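Local coordinates for PlaB phospholipase (Legionella pneumophila, PDB 6ZTH), which probably hydrolyses phospholipids and binds several NAD(+) molecules within a four-chain assembly, at residues D[230-235]-D[249-254]; D[255-260]-D[305-310]; D[108-113]-D[121-126]; D[192-197]-D[224-229]; D[38-43]-D[50-55]. All blocks are in the same frame, centred on the assembly; numbering follows the deposited sequence.

Interaction 1. Residues D[230-235]-D[249-254]; sequences YSLLKL and KMTRTQ
R252 runs alongside S231 and shows how a non-hydrogen-bonded antiparallel pair can be linked by its side chains. Its CB and CG each pass 3.5 Å from S231 OG, and CG also rests against the backbone oxygen of Y230. CD continues past the same hydroxyl in an extended chain. The turn at chi4 (74°) then brings NH1 back to S231 OG, which lies at the guanidinium edge, in its plane. The N-H...O bond from NH1 to OG is weak (3.3 Å); NH1 has a salt bridge to E451. The methyl CE of M250 approaches the hydroxyl as well, 3.3 Å from S231 OG.

On the other face of the sheet, L232 and T251 lie side by side, and K234 does the same with K249. The two lysine NZ atoms are 4.8 Å apart. Backbone bonds tie the hydrogen-bonded pairs in both directions, including T251 N to L232 O (3.0 Å, 176°).

Past the strand ends, T253 N donates to Y230 O at 3.3 Å. The methyl CG2 of T253 sits over one face of the Y230 ring, a CH-pi contact 4.0 Å from the centroid, while Y230 OH bonds to N177 O. This beta hairpin thus depends on its backbone ladder for cohesion; E451 probably offsets the charge of R252, and E456, through a long ion pair, only weakly that of K234.

Interaction 2. Residues D[255-260]-D[305-310]; sequences PMAFGV and KLVKEL
The carbonyl oxygen of V307 accepts a hydrogen bond from a water 2.7 Å away, and the same water takes a weak bond from F258 N. This is the polar bridge between helix 305-310 and strand 257-260; no direct hydrogen bond joins the two segments.

Around it the packing is apolar. A257 CB is met by two branches at once, L310 CD1 at 3.5 Å and V307 CG1 at 3.7 Å. V307 CG1 lies anti to its own carbonyl carbon (chi1 -38°), which brings it over A257 CA as well as CB. L310 comes closer still at its root, with its CB 3.2 Å from F258 O, while CD1 extends along the strand to A257. At G259 the strand is bare main chain, and L310 CB rests 4.2 Å from G259 CA.

The helix runs nearly along the strand, at 24°, and covers it where it forms the outermost strand of the parallel sheet within this chain. Further polar ties come from the same helix, where Y303 OH bonds to A257 N and T314 OG1 to V260 N. Small residues on the strand therefore permit close apolar packing, and the polar links from the helix to the strand backbone come through hydroxyls and a weakly held water.

Interaction 3. Residues D[108-113]-D[121-126]; sequences KWMDLY and CPLSHL
The indole of W109 meets the opposing segment with its six-membered ring. P122 CG lies at the ring edge, 4.1 Å from CH2, and L123 CD1 is also near the ring plane, 4.3 Å from CZ3. C121 SG approaches obliquely, 51° off the normal and 5.0 Å from the centroid, a cysteine sulfur-aromatic contact. Two further rings, F76 and F114, meet the indole edge-to-face. At the polar end NE1 is hydrogen-bonded to D77 of helix 69-83, which helps to fix the rotation of the ring.

C121 has a second role, since SG accepts a hydrogen bond from L123 N (3.5 Å, 162°) and so holds the turn into the strand. Next along the helix, M110 is bent at chi3 (64°), swinging CE back toward C121 and L123. Its SE touches L126 CD2 at 4.0 Å. Contact between the segments is by side chains alone, without any hydrogen bond across, the axes of the two short segments staying about 12 Å apart.

Helix 102-113 thus packs on strand 123-126 within the beta-alpha-beta unit begun by strand 94-98. With the strand order 2-1-3-4-5-6 of the parallel sheet, this crossover is consistent with the alpha/beta-hydrolase fold expected of a phospholipase.

Interaction 4. Residues D[192-197]-D[224-229]; sequences SFVLTG and AATNMN
Apolar and van der Waals contacts join V194 to T226 and M228, and T196 to T226, and no hydrogen bond crosses between the segments. V194 is the principal side chain. Its CG1 lies 3.1 Å from T226 OG1, a close approach, and 3.3 Å from T226 O. The other branch, CG2, touches M228 CG at 4.0 Å, the two side chains crossing at about a right angle. T196 adds a methyl pair, with its CG2 3.7 Å from T226 CG2. With T226 OG1 trans to N (chi1 -163°), hydroxyl and methyl both face the strand, and each meets V194 CG1 and T196.

Polar bonds instead serve the 224-229 segment itself. N229 ND2 donates to N227 OD1 at 2.8 Å, though the bond is bent (139°). Backbone oxygens find partners outside, T226 O in N133 and N227 O in H134, while N229 OD1 takes the bond from M256 N. These ties hold the chain after the weakly bonded helical turn.

Strand 191-197 runs between strands 123-128 and 257-261 of the parallel sheet. The 224-229 segment lies against one of its faces, with F258 of the adjoining strand also touching T226 and N227, whereas F193 and L195 pack on helix 286-295.

Interaction 5. Residues D[38-43]-D[50-55]; sequences WLENQS and IQVGNI
S43 closes the contact by a short bond, its OG donating to I50 O at 2.6 Å. A chi1 of 161° swings the hydroxyl away from the helix and directs OG at the loop. It meets the acceptor well to one side of the C=O bond, at a C=O...O angle of 118°. L48 O is also a hydrogen-bond partner of this OG, and the two carbonyls probably share its one proton. I50 CB lies alongside, 3.6 Å from S43 OG.

The second tight point is a methyl tip. I55 CD1 presses on the helix backbone, 3.4 Å from E40 CA and 3.6 Å from E40 N. L39 faces the same side, where F20 packs on it, and V18 lies against both I50 and I55. These are residues of strand 17-21, so helix 35-44 and the loop after it form the beta-alpha-beta crossover from strand 17-21 to its neighbour 55-60, which is outermost in the parallel sheet of this chain. A type II turn from Q51 to N54, closed by N54 N to Q51 O (2.9 Å), reverses the chain just before that strand; G53 occupies its third position with a positive phi (91°).

Toward solvent the contact is looser. The extended side chain of E40 brings OE1 only to 4.4 Å from V52 CB and 4.3 Å from G53 N, and V52 itself is exposed. On this outer side G53 O accepts a hydrogen bond from N472 of a second subunit.

How the interactions relate
Interactions 2, 3 and 4 are buried and share the parallel sheet; interactions 1 and 5 are only partly buried. In the core, side-chain packing does the work and direct hydrogen bonds between segments are absent, with water or outside residues meeting polar needs. Interaction 1 belongs to the other, mixed sheet and relies on backbone bonds, whereas interaction 5, about 40 Å away between centres, combines a serine hydroxyl bond with isoleucine packing and touches a second subunit. Interactions 2 and 4 adjoin through neighbouring strands, G259 O to T196 N being a probable hydrogen bond at 2.6 Å. T253 OG1 similarly joins interaction 1 to M228 O of interaction 4, tying the hairpin's end to the loop packed on the parallel sheet.

Interaction 1. Residues D[230-235]-D[249-254]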
# COMPACT_ATOMS: atom_id res chain seq x y z
N TYR D 230 14.88 31.21 -11.25
CA TYR D 230 14.86 29.88 -11.84
C TYR D 230 14.11 29.95 -13.16
O TYR D 230 13.41 30.92 -13.46
CB TYR D 230 14.19 28.86 -10.91
CG TYR D 230 12.79 29.23 -10.49
CD1 TYR D 230 12.57 30.13 -9.45
CD2 TYR D 230 11.69 28.70 -11.14
CE1 TYR D 230 11.29 30.48 -9.07
CE2 TYR D 230 10.40 29.04 -10.76
CZ TYR D 230 10.21 29.93 -9.72
OH TYR D 230 8.93 30.27 -9.35
N SER D 231 14.26 28.90 -13.96
CA SER D 231 13.62 28.82 -15.27
C SER D 231 12.74 27.58 -15.33
O SER D 231 13.03 26.55 -14.73
CB SER D 231 14.66 28.76 -16.39
OG SER D 231 15.37 29.98 -16.49
N LEU D 232 11.63 27.72 -16.05
CA LEU D 232 10.79 26.59 -16.43
C LEU D 232 11.18 26.19 -17.85
O LEU D 232 11.30 27.04 -18.73
CB LEU D 232 9.31 26.96 -16.36
CG LEU D 232 8.23 25.99 -16.84
CD1 LEU D 232 8.18 25.89 -18.36
CD2 LEU D 232 8.40 24.60 -16.23
N LEU D 233 11.37 24.89 -18.06
CA LEU D 233 11.82 24.36 -19.34
C LEU D 233 10.82 23.35 -19.85
O LEU D 233 10.52 22.36 -19.17
CB LEU D 233 13.21 23.72 -19.20
CG LEU D 233 13.93 23.51 -20.53
CD1 LEU D 233 15.43 23.65 -20.33
CD2 LEU D 233 13.60 22.15 -21.12
N LYS D 234 10.30 23.58 -21.06
CA LYS D 234 9.32 22.71 -21.70
C LYS D 234 9.94 22.03 -22.91
O LYS D 234 10.52 22.71 -23.77
CB LYS D 234 8.08 23.50 -22.13
CG LYS D 234 7.17 23.95 -21.00
CD LYS D 234 6.57 25.32 -21.30
CE LYS D 234 5.45 25.71 -20.33
NZ LYS D 234 4.49 24.61 -20.04
N LEU D 235 9.82 20.71 -22.98
CA LEU D 235 10.27 19.93 -24.13
C LEU D 235 9.05 19.18 -24.68
O LEU D 235 8.61 18.18 -24.09
CB LEU D 235 11.39 18.97 -23.76
CG LEU D 235 12.62 19.58 -23.08
CD1 LEU D 235 13.64 18.51 -22.71
CD2 LEU D 235 13.25 20.63 -23.99
N LYS D 249 10.72 25.46 -25.16
CA LYS D 249 10.30 26.81 -24.78
C LYS D 249 10.79 27.06 -23.36
O LYS D 249 10.35 26.41 -22.42
CB LYS D 249 8.78 26.96 -24.86
CG LYS D 249 8.26 28.34 -24.49
CD LYS D 249 6.86 28.26 -23.88
CE LYS D 249 5.83 27.75 -24.88
NZ LYS D 249 4.98 26.67 -24.30
N MSE D 250 11.72 28.01 -23.22
CA MSE D 250 12.25 28.36 -21.91
C MSE D 250 11.67 29.68 -21.40
O MSE D 250 11.62 30.67 -22.14
CB MSE D 250 13.78 28.45 -21.97
CG MSE D 250 14.44 28.59 -20.60
SE MSE D 250 16.28 27.97 -20.56
CE MSE D 250 16.99 29.20 -19.22
N THR D 251 11.23 29.68 -20.15
CA THR D 251 10.73 30.87 -19.48
C THR D 251 11.43 31.02 -18.14
O THR D 251 11.86 30.04 -17.53
CB THR D 251 9.21 30.81 -19.27
OG1 THR D 251 8.82 29.48 -18.91
CG2 THR D 251 8.48 31.23 -20.54
N ARG D 252 11.55 32.27 -17.68
CA ARG D 252 12.34 32.59 -16.50
C ARG D 252 11.68 33.70 -15.70
O ARG D 252 11.03 34.59 -16.26
CB ARG D 252 13.76 33.01 -16.91
CG ARG D 252 14.71 33.31 -15.76
CD ARG D 252 16.11 33.60 -16.29
NE ARG D 252 17.05 33.96 -15.24
CZ ARG D 252 17.58 33.09 -14.37
NH1 ARG D 252 17.25 31.81 -14.43
NH2 ARG D 252 18.43 33.52 -13.45
N THR D 253 11.86 33.65 -14.39
CA THR D 253 11.32 34.67 -13.51
C THR D 253 12.15 35.95 -13.62
O THR D 253 13.23 35.99 -14.21
CB THR D 253 11.30 34.20 -12.06
OG1 THR D 253 12.63 33.82 -11.66
CG2 THR D 253 10.36 33.01 -11.88
N GLN D 254 11.62 37.02 -13.02
CA GLN D 254 12.37 38.27 -12.98
C GLN D 254 13.49 38.18 -11.95
O GLN D 254 13.38 37.44 -10.97
CB GLN D 254 11.44 39.43 -12.64
CG GLN D 254 10.75 40.05 -13.85
CD GLN D 254 11.66 40.99 -14.61
OE1 GLN D 254 12.38 41.80 -14.03
NE2 GLN D 254 11.63 40.89 -15.94

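Interaction 2. Residues D[255-260]-D[305-310]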
# COMPACT_ATOMS: atom_id res chain seq x y z
N PRO D 255 14.57 38.92 -12.14
CA PRO D 255 15.69 38.85 -11.19
C PRO D 255 15.23 39.13 -9.77
O PRO D 255 14.53 40.12 -9.51
CB PRO D 255 16.67 39.91 -11.70
CG PRO D 255 16.35 40.06 -13.15
CD PRO D 255 14.87 39.83 -13.27
N MSE D 256 15.62 38.26 -8.85
CA MSE D 256 15.39 38.50 -7.43
C MSE D 256 16.73 38.53 -6.69
O MSE D 256 17.65 37.77 -7.00
CB MSE D 256 14.49 37.44 -6.80
CG MSE D 256 14.14 37.74 -5.34
SE MSE D 256 13.00 36.43 -4.43
CE MSE D 256 11.43 36.53 -5.58
N ALA D 257 16.82 39.43 -5.71
CA ALA D 257 17.97 39.45 -4.81
C ALA D 257 18.25 38.06 -4.27
O ALA D 257 17.37 37.41 -3.71
CB ALA D 257 17.71 40.43 -3.66
N PHE D 258 19.49 37.60 -4.46
CA PHE D 258 19.92 36.28 -4.03
C PHE D 258 21.22 36.41 -3.25
O PHE D 258 22.19 36.98 -3.75
CB PHE D 258 20.12 35.35 -5.23
CG PHE D 258 20.69 34.00 -4.88
CD1 PHE D 258 20.02 33.15 -4.02
CD2 PHE D 258 21.90 33.59 -5.41
CE1 PHE D 258 20.55 31.92 -3.69
CE2 PHE D 258 22.43 32.36 -5.09
CZ PHE D 258 21.75 31.52 -4.23
N GLY D 259 21.23 35.88 -2.03
CA GLY D 259 22.41 35.98 -1.19
C GLY D 259 22.75 34.71 -0.44
O GLY D 259 21.92 34.17 0.30
N VAL D 260 23.97 34.21 -0.63
CA VAL D 260 24.51 33.11 0.15
C VAL D 260 25.44 33.74 1.18
O VAL D 260 26.60 34.04 0.88
CB VAL D 260 25.23 32.08 -0.72
CG1 VAL D 260 26.01 31.09 0.13
CG2 VAL D 260 24.22 31.34 -1.61
N LYS D 305 21.06 47.59 -7.33
CA LYS D 305 22.43 47.68 -6.83
C LYS D 305 22.62 46.90 -5.54
O LYS D 305 23.76 46.59 -5.18
CB LYS D 305 22.82 49.15 -6.63
CG LYS D 305 23.28 49.83 -7.91
CD LYS D 305 22.21 49.77 -9.00
CE LYS D 305 22.60 50.56 -10.24
NZ LYS D 305 21.58 50.40 -11.32
N LEU D 306 21.53 46.57 -4.84
CA LEU D 306 21.62 45.68 -3.69
C LEU D 306 21.80 44.23 -4.13
O LEU D 306 22.53 43.47 -3.48
CB LEU D 306 20.38 45.82 -2.81
CG LEU D 306 20.33 44.92 -1.58
CD1 LEU D 306 21.50 45.21 -0.67
CD2 LEU D 306 19.02 45.11 -0.82
N VAL D 307 21.15 43.83 -5.22
CA VAL D 307 21.34 42.47 -5.72
C VAL D 307 22.74 42.31 -6.30
O VAL D 307 23.34 41.23 -6.20
CB VAL D 307 20.25 42.10 -6.75
CG1 VAL D 307 18.90 42.67 -6.36
CG2 VAL D 307 20.65 42.56 -8.15
N LYS D 308 23.28 43.37 -6.90
CA LYS D 308 24.67 43.33 -7.34
C LYS D 308 25.60 43.08 -6.17
O LYS D 308 26.59 42.35 -6.29
CB LYS D 308 25.04 44.64 -8.05
CG LYS D 308 24.20 44.95 -9.28
CD LYS D 308 25.07 45.27 -10.49
CE LYS D 308 25.77 46.62 -10.35
NZ LYS D 308 24.82 47.75 -10.16
N GLU D 309 25.30 43.68 -5.01
CA GLU D 309 26.12 43.46 -3.83
C GLU D 309 25.96 42.04 -3.30
O GLU D 309 26.94 41.40 -2.90
CB GLU D 309 25.77 44.48 -2.75
CG GLU D 309 26.21 45.90 -3.05
CD GLU D 309 25.98 46.84 -1.89
OE1 GLU D 309 24.97 47.58 -1.91
OE2 GLU D 309 26.80 46.84 -0.95
N LEU D 310 24.72 41.54 -3.27
CA LEU D 310 24.49 40.18 -2.78
C LEU D 310 25.20 39.16 -3.66
O LEU D 310 25.72 38.15 -3.16
CB LEU D 310 22.99 39.89 -2.73
CG LEU D 310 22.19 40.72 -1.73
CD1 LEU D 310 20.72 40.33 -1.79
CD2 LEU D 310 22.73 40.57 -0.31
O HOH W 1 21.90 38.95 -6.44

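Interaction 3. Residues D[108-113]-D[121-126]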
# COMPACT_ATOMS: atom_id res chain seq x y z
N LYS D 108 2.57 31.93 -1.19
CA LYS D 108 1.25 31.38 -1.45
C LYS D 108 0.16 32.41 -1.16
O LYS D 108 -0.85 32.47 -1.87
CB LYS D 108 1.04 30.11 -0.62
CG LYS D 108 -0.38 29.56 -0.64
CD LYS D 108 -0.75 29.00 -2.01
CE LYS D 108 -2.08 28.27 -1.96
NZ LYS D 108 -2.46 27.72 -3.29
N TRP D 109 0.35 33.22 -0.12
CA TRP D 109 -0.64 34.23 0.22
C TRP D 109 -0.77 35.26 -0.90
O TRP D 109 -1.89 35.59 -1.33
CB TRP D 109 -0.26 34.91 1.54
CG TRP D 109 -1.09 36.11 1.86
CD1 TRP D 109 -2.40 36.13 2.21
CD2 TRP D 109 -0.65 37.48 1.87
NE1 TRP D 109 -2.81 37.43 2.44
CE2 TRP D 109 -1.75 38.27 2.23
CE3 TRP D 109 0.57 38.10 1.60
CZ2 TRP D 109 -1.68 39.66 2.34
CZ3 TRP D 109 0.65 39.48 1.70
CH2 TRP D 109 -0.47 40.24 2.07
N MSE D 110 0.35 35.78 -1.38
CA MSE D 110 0.34 36.77 -2.46
C MSE D 110 -0.35 36.18 -3.69
O MSE D 110 -1.03 36.89 -4.43
CB MSE D 110 1.76 37.21 -2.84
CG MSE D 110 2.75 37.29 -1.68
SE MSE D 110 4.57 37.80 -2.18
CE MSE D 110 4.24 39.61 -2.82
N ASP D 111 -0.17 34.88 -3.90
CA ASP D 111 -0.77 34.22 -5.05
C ASP D 111 -2.27 34.04 -4.88
O ASP D 111 -3.01 33.98 -5.87
CB ASP D 111 -0.10 32.86 -5.28
CG ASP D 111 -0.40 32.29 -6.65
OD1 ASP D 111 -0.10 32.96 -7.66
OD2 ASP D 111 -0.94 31.16 -6.72
N LEU D 112 -2.75 33.95 -3.64
CA LEU D 112 -4.17 33.74 -3.40
C LEU D 112 -4.97 35.03 -3.47
O LEU D 112 -6.17 34.99 -3.78
CB LEU D 112 -4.38 33.08 -2.04
CG LEU D 112 -4.13 31.57 -1.96
CD1 LEU D 112 -4.13 31.11 -0.52
CD2 LEU D 112 -5.17 30.81 -2.78
N TYR D 113 -4.34 36.18 -3.20
CA TYR D 113 -5.05 37.44 -3.09
C TYR D 113 -4.56 38.54 -4.02
O TYR D 113 -5.31 39.48 -4.27
CB TYR D 113 -4.97 37.97 -1.64
CG TYR D 113 -5.69 37.12 -0.62
CD1 TYR D 113 -7.06 37.22 -0.45
CD2 TYR D 113 -4.99 36.23 0.18
CE1 TYR D 113 -7.72 36.45 0.49
CE2 TYR D 113 -5.64 35.45 1.12
CZ TYR D 113 -7.01 35.57 1.27
OH TYR D 113 -7.66 34.79 2.20
N CYS D 121 -0.96 45.23 -3.39
CA CYS D 121 -0.62 44.35 -2.27
C CYS D 121 -0.04 45.17 -1.13
O CYS D 121 0.88 45.96 -1.35
CB CYS D 121 0.39 43.30 -2.71
SG CYS D 121 0.95 42.22 -1.37
N PRO D 122 -0.55 45.02 0.10
CA PRO D 122 -0.05 45.85 1.21
C PRO D 122 1.37 45.51 1.64
O PRO D 122 1.91 46.19 2.52
CB PRO D 122 -1.04 45.57 2.34
CG PRO D 122 -1.57 44.21 2.05
CD PRO D 122 -1.59 44.07 0.54
N LEU D 123 1.99 44.50 1.05
CA LEU D 123 3.36 44.12 1.38
C LEU D 123 4.33 44.94 0.54
O LEU D 123 4.20 45.01 -0.69
CB LEU D 123 3.58 42.63 1.14
CG LEU D 123 4.94 42.06 1.54
CD1 LEU D 123 4.80 40.61 1.98
CD2 LEU D 123 5.95 42.18 0.40
N SER D 124 5.30 45.57 1.21
CA SER D 124 6.30 46.38 0.53
C SER D 124 7.67 45.72 0.44
O SER D 124 8.44 46.07 -0.45
CB SER D 124 6.46 47.73 1.25
OG SER D 124 7.08 47.57 2.51
N HIS D 125 7.98 44.79 1.34
CA HIS D 125 9.23 44.05 1.28
C HIS D 125 8.99 42.61 1.71
O HIS D 125 8.17 42.35 2.59
CB HIS D 125 10.31 44.67 2.18
CG HIS D 125 10.65 46.09 1.83
ND1 HIS D 125 9.92 47.16 2.28
CD2 HIS D 125 11.66 46.60 1.08
CE1 HIS D 125 10.46 48.28 1.82
NE2 HIS D 125 11.52 47.96 1.09
N LEU D 126 9.72 41.69 1.08
CA LEU D 126 9.72 40.28 1.47
C LEU D 126 11.16 39.82 1.55
O LEU D 126 11.86 39.80 0.53
CB LEU D 126 8.92 39.43 0.48
CG LEU D 126 8.90 37.92 0.75
CD1 LEU D 126 8.44 37.63 2.18
CD2 LEU D 126 8.01 37.21 -0.25

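Interaction 4. Residues D[192-197]-D[224-229]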
# COMPACT_ATOMS: atom_id res chain seq x y z
N SER D 192 11.45 41.95 -3.13
CA SER D 192 11.57 40.62 -2.56
C SER D 192 13.04 40.20 -2.53
O SER D 192 13.84 40.64 -3.37
CB SER D 192 10.75 39.61 -3.37
OG SER D 192 11.00 38.29 -2.93
N PHE D 193 13.38 39.35 -1.57
CA PHE D 193 14.77 38.98 -1.34
C PHE D 193 14.86 37.53 -0.89
O PHE D 193 13.95 37.00 -0.26
CB PHE D 193 15.43 39.88 -0.29
CG PHE D 193 15.23 41.35 -0.54
CD1 PHE D 193 14.12 42.01 -0.04
CD2 PHE D 193 16.16 42.08 -1.26
CE1 PHE D 193 13.94 43.36 -0.27
CE2 PHE D 193 15.99 43.43 -1.49
CZ PHE D 193 14.87 44.07 -0.99
N VAL D 194 16.00 36.91 -1.20
CA VAL D 194 16.35 35.57 -0.72
C VAL D 194 17.76 35.66 -0.16
O VAL D 194 18.72 35.88 -0.91
CB VAL D 194 16.28 34.51 -1.83
CG1 VAL D 194 16.92 33.22 -1.36
CG2 VAL D 194 14.84 34.26 -2.24
N LEU D 195 17.89 35.49 1.16
CA LEU D 195 19.18 35.56 1.86
C LEU D 195 19.38 34.27 2.63
O LEU D 195 18.79 34.09 3.70
CB LEU D 195 19.22 36.76 2.80
CG LEU D 195 19.38 38.16 2.22
CD1 LEU D 195 19.34 39.17 3.36
CD2 LEU D 195 20.66 38.28 1.43
N THR D 196 20.23 33.38 2.12
CA THR D 196 20.44 32.06 2.71
C THR D 196 21.90 31.87 3.12
O THR D 196 22.76 32.70 2.83
CB THR D 196 20.01 30.96 1.73
OG1 THR D 196 19.76 29.74 2.44
CG2 THR D 196 21.08 30.73 0.66
N GLY D 197 22.15 30.75 3.80
CA GLY D 197 23.50 30.34 4.13
C GLY D 197 23.72 28.89 3.74
O GLY D 197 22.79 28.17 3.37
N ALA D 224 20.32 25.50 -3.82
CA ALA D 224 19.59 25.53 -5.08
C ALA D 224 18.10 25.72 -4.88
O ALA D 224 17.42 26.21 -5.79
CB ALA D 224 19.86 24.24 -5.87
N ALA D 225 17.57 25.33 -3.72
CA ALA D 225 16.13 25.38 -3.48
C ALA D 225 15.64 26.73 -2.97
O ALA D 225 14.44 26.99 -3.03
CB ALA D 225 15.74 24.29 -2.48
N THR D 226 16.54 27.58 -2.48
CA THR D 226 16.13 28.84 -1.88
C THR D 226 15.81 29.90 -2.92
O THR D 226 15.01 30.81 -2.66
CB THR D 226 17.24 29.37 -0.96
OG1 THR D 226 16.70 30.36 -0.08
CG2 THR D 226 18.36 29.99 -1.78
N ASN D 227 16.42 29.81 -4.10
CA ASN D 227 16.52 30.93 -5.02
C ASN D 227 15.31 31.02 -5.92
O ASN D 227 14.74 30.01 -6.33
CB ASN D 227 17.80 30.79 -5.84
CG ASN D 227 18.04 31.96 -6.76
OD1 ASN D 227 18.12 33.10 -6.32
ND2 ASN D 227 18.16 31.67 -8.05
N MSE D 228 14.92 32.25 -6.24
CA MSE D 228 13.74 32.48 -7.06
C MSE D 228 14.09 32.93 -8.48
O MSE D 228 13.21 33.22 -9.28
CB MSE D 228 12.83 33.54 -6.41
CG MSE D 228 12.23 33.11 -5.08
SE MSE D 228 11.06 31.56 -5.22
CE MSE D 228 9.46 32.44 -5.90
N ASN D 229 15.39 33.00 -8.79
CA ASN D 229 15.83 33.16 -10.17
C ASN D 229 15.98 31.75 -10.73
O ASN D 229 17.05 31.14 -10.67
CB ASN D 229 17.14 33.93 -10.27
CG ASN D 229 17.13 35.19 -9.43
OD1 ASN D 229 16.64 36.24 -9.86
ND2 ASN D 229 17.68 35.09 -8.23

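Interaction 5. Residues D[38-43]-D[50-55]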
# COMPACT_ATOMS: atom_id res chain seq x y z
N TRP D 38 16.16 44.13 17.86
CA TRP D 38 17.19 44.88 17.14
C TRP D 38 16.57 45.83 16.13
O TRP D 38 16.93 47.01 16.06
CB TRP D 38 18.16 43.91 16.46
CG TRP D 38 19.19 44.57 15.60
CD1 TRP D 38 19.18 44.69 14.24
CD2 TRP D 38 20.39 45.21 16.05
NE1 TRP D 38 20.30 45.36 13.82
CE2 TRP D 38 21.06 45.69 14.91
CE3 TRP D 38 20.96 45.43 17.31
CZ2 TRP D 38 22.27 46.37 14.98
CZ3 TRP D 38 22.17 46.10 17.38
CH2 TRP D 38 22.81 46.57 16.23
N LEU D 39 15.61 45.33 15.34
CA LEU D 39 14.93 46.20 14.38
C LEU D 39 14.18 47.32 15.09
O LEU D 39 14.09 48.44 14.57
CB LEU D 39 13.98 45.38 13.51
CG LEU D 39 14.60 44.36 12.56
CD1 LEU D 39 13.54 43.74 11.67
CD2 LEU D 39 15.70 44.99 11.72
N GLU D 40 13.64 47.05 16.28
CA GLU D 40 12.96 48.09 17.04
C GLU D 40 13.94 49.18 17.46
O GLU D 40 13.65 50.38 17.29
CB GLU D 40 12.28 47.49 18.27
CG GLU D 40 11.75 48.53 19.25
CD GLU D 40 10.70 47.97 20.18
OE1 GLU D 40 9.49 48.15 19.89
OE2 GLU D 40 11.07 47.36 21.20
N ASN D 41 15.09 48.80 18.01
CA ASN D 41 16.06 49.79 18.45
C ASN D 41 16.77 50.45 17.28
O ASN D 41 17.13 51.63 17.36
CB ASN D 41 17.07 49.14 19.40
CG ASN D 41 16.71 49.33 20.86
OD1 ASN D 41 15.59 49.02 21.27
ND2 ASN D 41 17.65 49.84 21.64
N GLN D 42 16.99 49.71 16.19
CA GLN D 42 17.60 50.32 15.01
C GLN D 42 16.69 51.40 14.43
O GLN D 42 17.16 52.45 13.99
CB GLN D 42 17.89 49.25 13.97
CG GLN D 42 19.20 49.45 13.22
CD GLN D 42 20.38 49.64 14.15
OE1 GLN D 42 21.13 50.60 14.04
NE2 GLN D 42 20.54 48.72 15.10
N SER D 43 15.38 51.15 14.42
CA SER D 43 14.44 52.19 14.01
C SER D 43 14.50 53.37 14.97
O SER D 43 14.37 54.53 14.55
CB SER D 43 13.02 51.62 13.95
OG SER D 43 12.06 52.66 14.00
N ILE D 50 10.17 52.66 11.75
CA ILE D 50 9.19 51.76 12.34
C ILE D 50 8.74 52.36 13.67
O ILE D 50 9.55 52.50 14.60
CB ILE D 50 9.75 50.35 12.54
CG1 ILE D 50 10.69 49.98 11.40
CG2 ILE D 50 8.61 49.35 12.67
CD1 ILE D 50 11.10 48.52 11.37
N GLN D 51 7.47 52.71 13.76
CA GLN D 51 6.92 53.18 15.03
C GLN D 51 6.86 52.04 16.03
O GLN D 51 6.69 50.87 15.67
CB GLN D 51 5.52 53.77 14.81
CG GLN D 51 5.52 55.10 14.08
CD GLN D 51 4.13 55.66 13.82
OE1 GLN D 51 3.93 56.44 12.89
NE2 GLN D 51 3.17 55.28 14.66
N VAL D 52 7.03 52.38 17.31
CA VAL D 52 6.98 51.37 18.36
C VAL D 52 5.62 50.68 18.32
O VAL D 52 4.57 51.34 18.28
CB VAL D 52 7.26 51.99 19.73
CG1 VAL D 52 8.68 52.54 19.78
CG2 VAL D 52 6.25 53.08 20.06
N GLY D 53 5.63 49.35 18.33
CA GLY D 53 4.42 48.57 18.20
C GLY D 53 4.04 48.21 16.78
O GLY D 53 2.99 47.60 16.58
N ASN D 54 4.87 48.57 15.79
CA ASN D 54 4.63 48.21 14.40
C ASN D 54 5.48 47.02 13.96
O ASN D 54 5.62 46.78 12.76
CB ASN D 54 4.89 49.41 13.49
CG ASN D 54 3.63 50.23 13.24
OD1 ASN D 54 2.57 49.97 13.81
ND2 ASN D 54 3.75 51.23 12.38
N ILE D 55 6.04 46.27 14.91
CA ILE D 55 6.83 45.08 14.63
C ILE D 55 6.10 43.90 15.26
O ILE D 55 5.86 43.89 16.47
CB ILE D 55 8.26 45.19 15.17
CG1 ILE D 55 8.70 46.66 15.18
CG2 ILE D 55 9.21 44.36 14.33
CD1 ILE D 55 10.17 46.86 15.44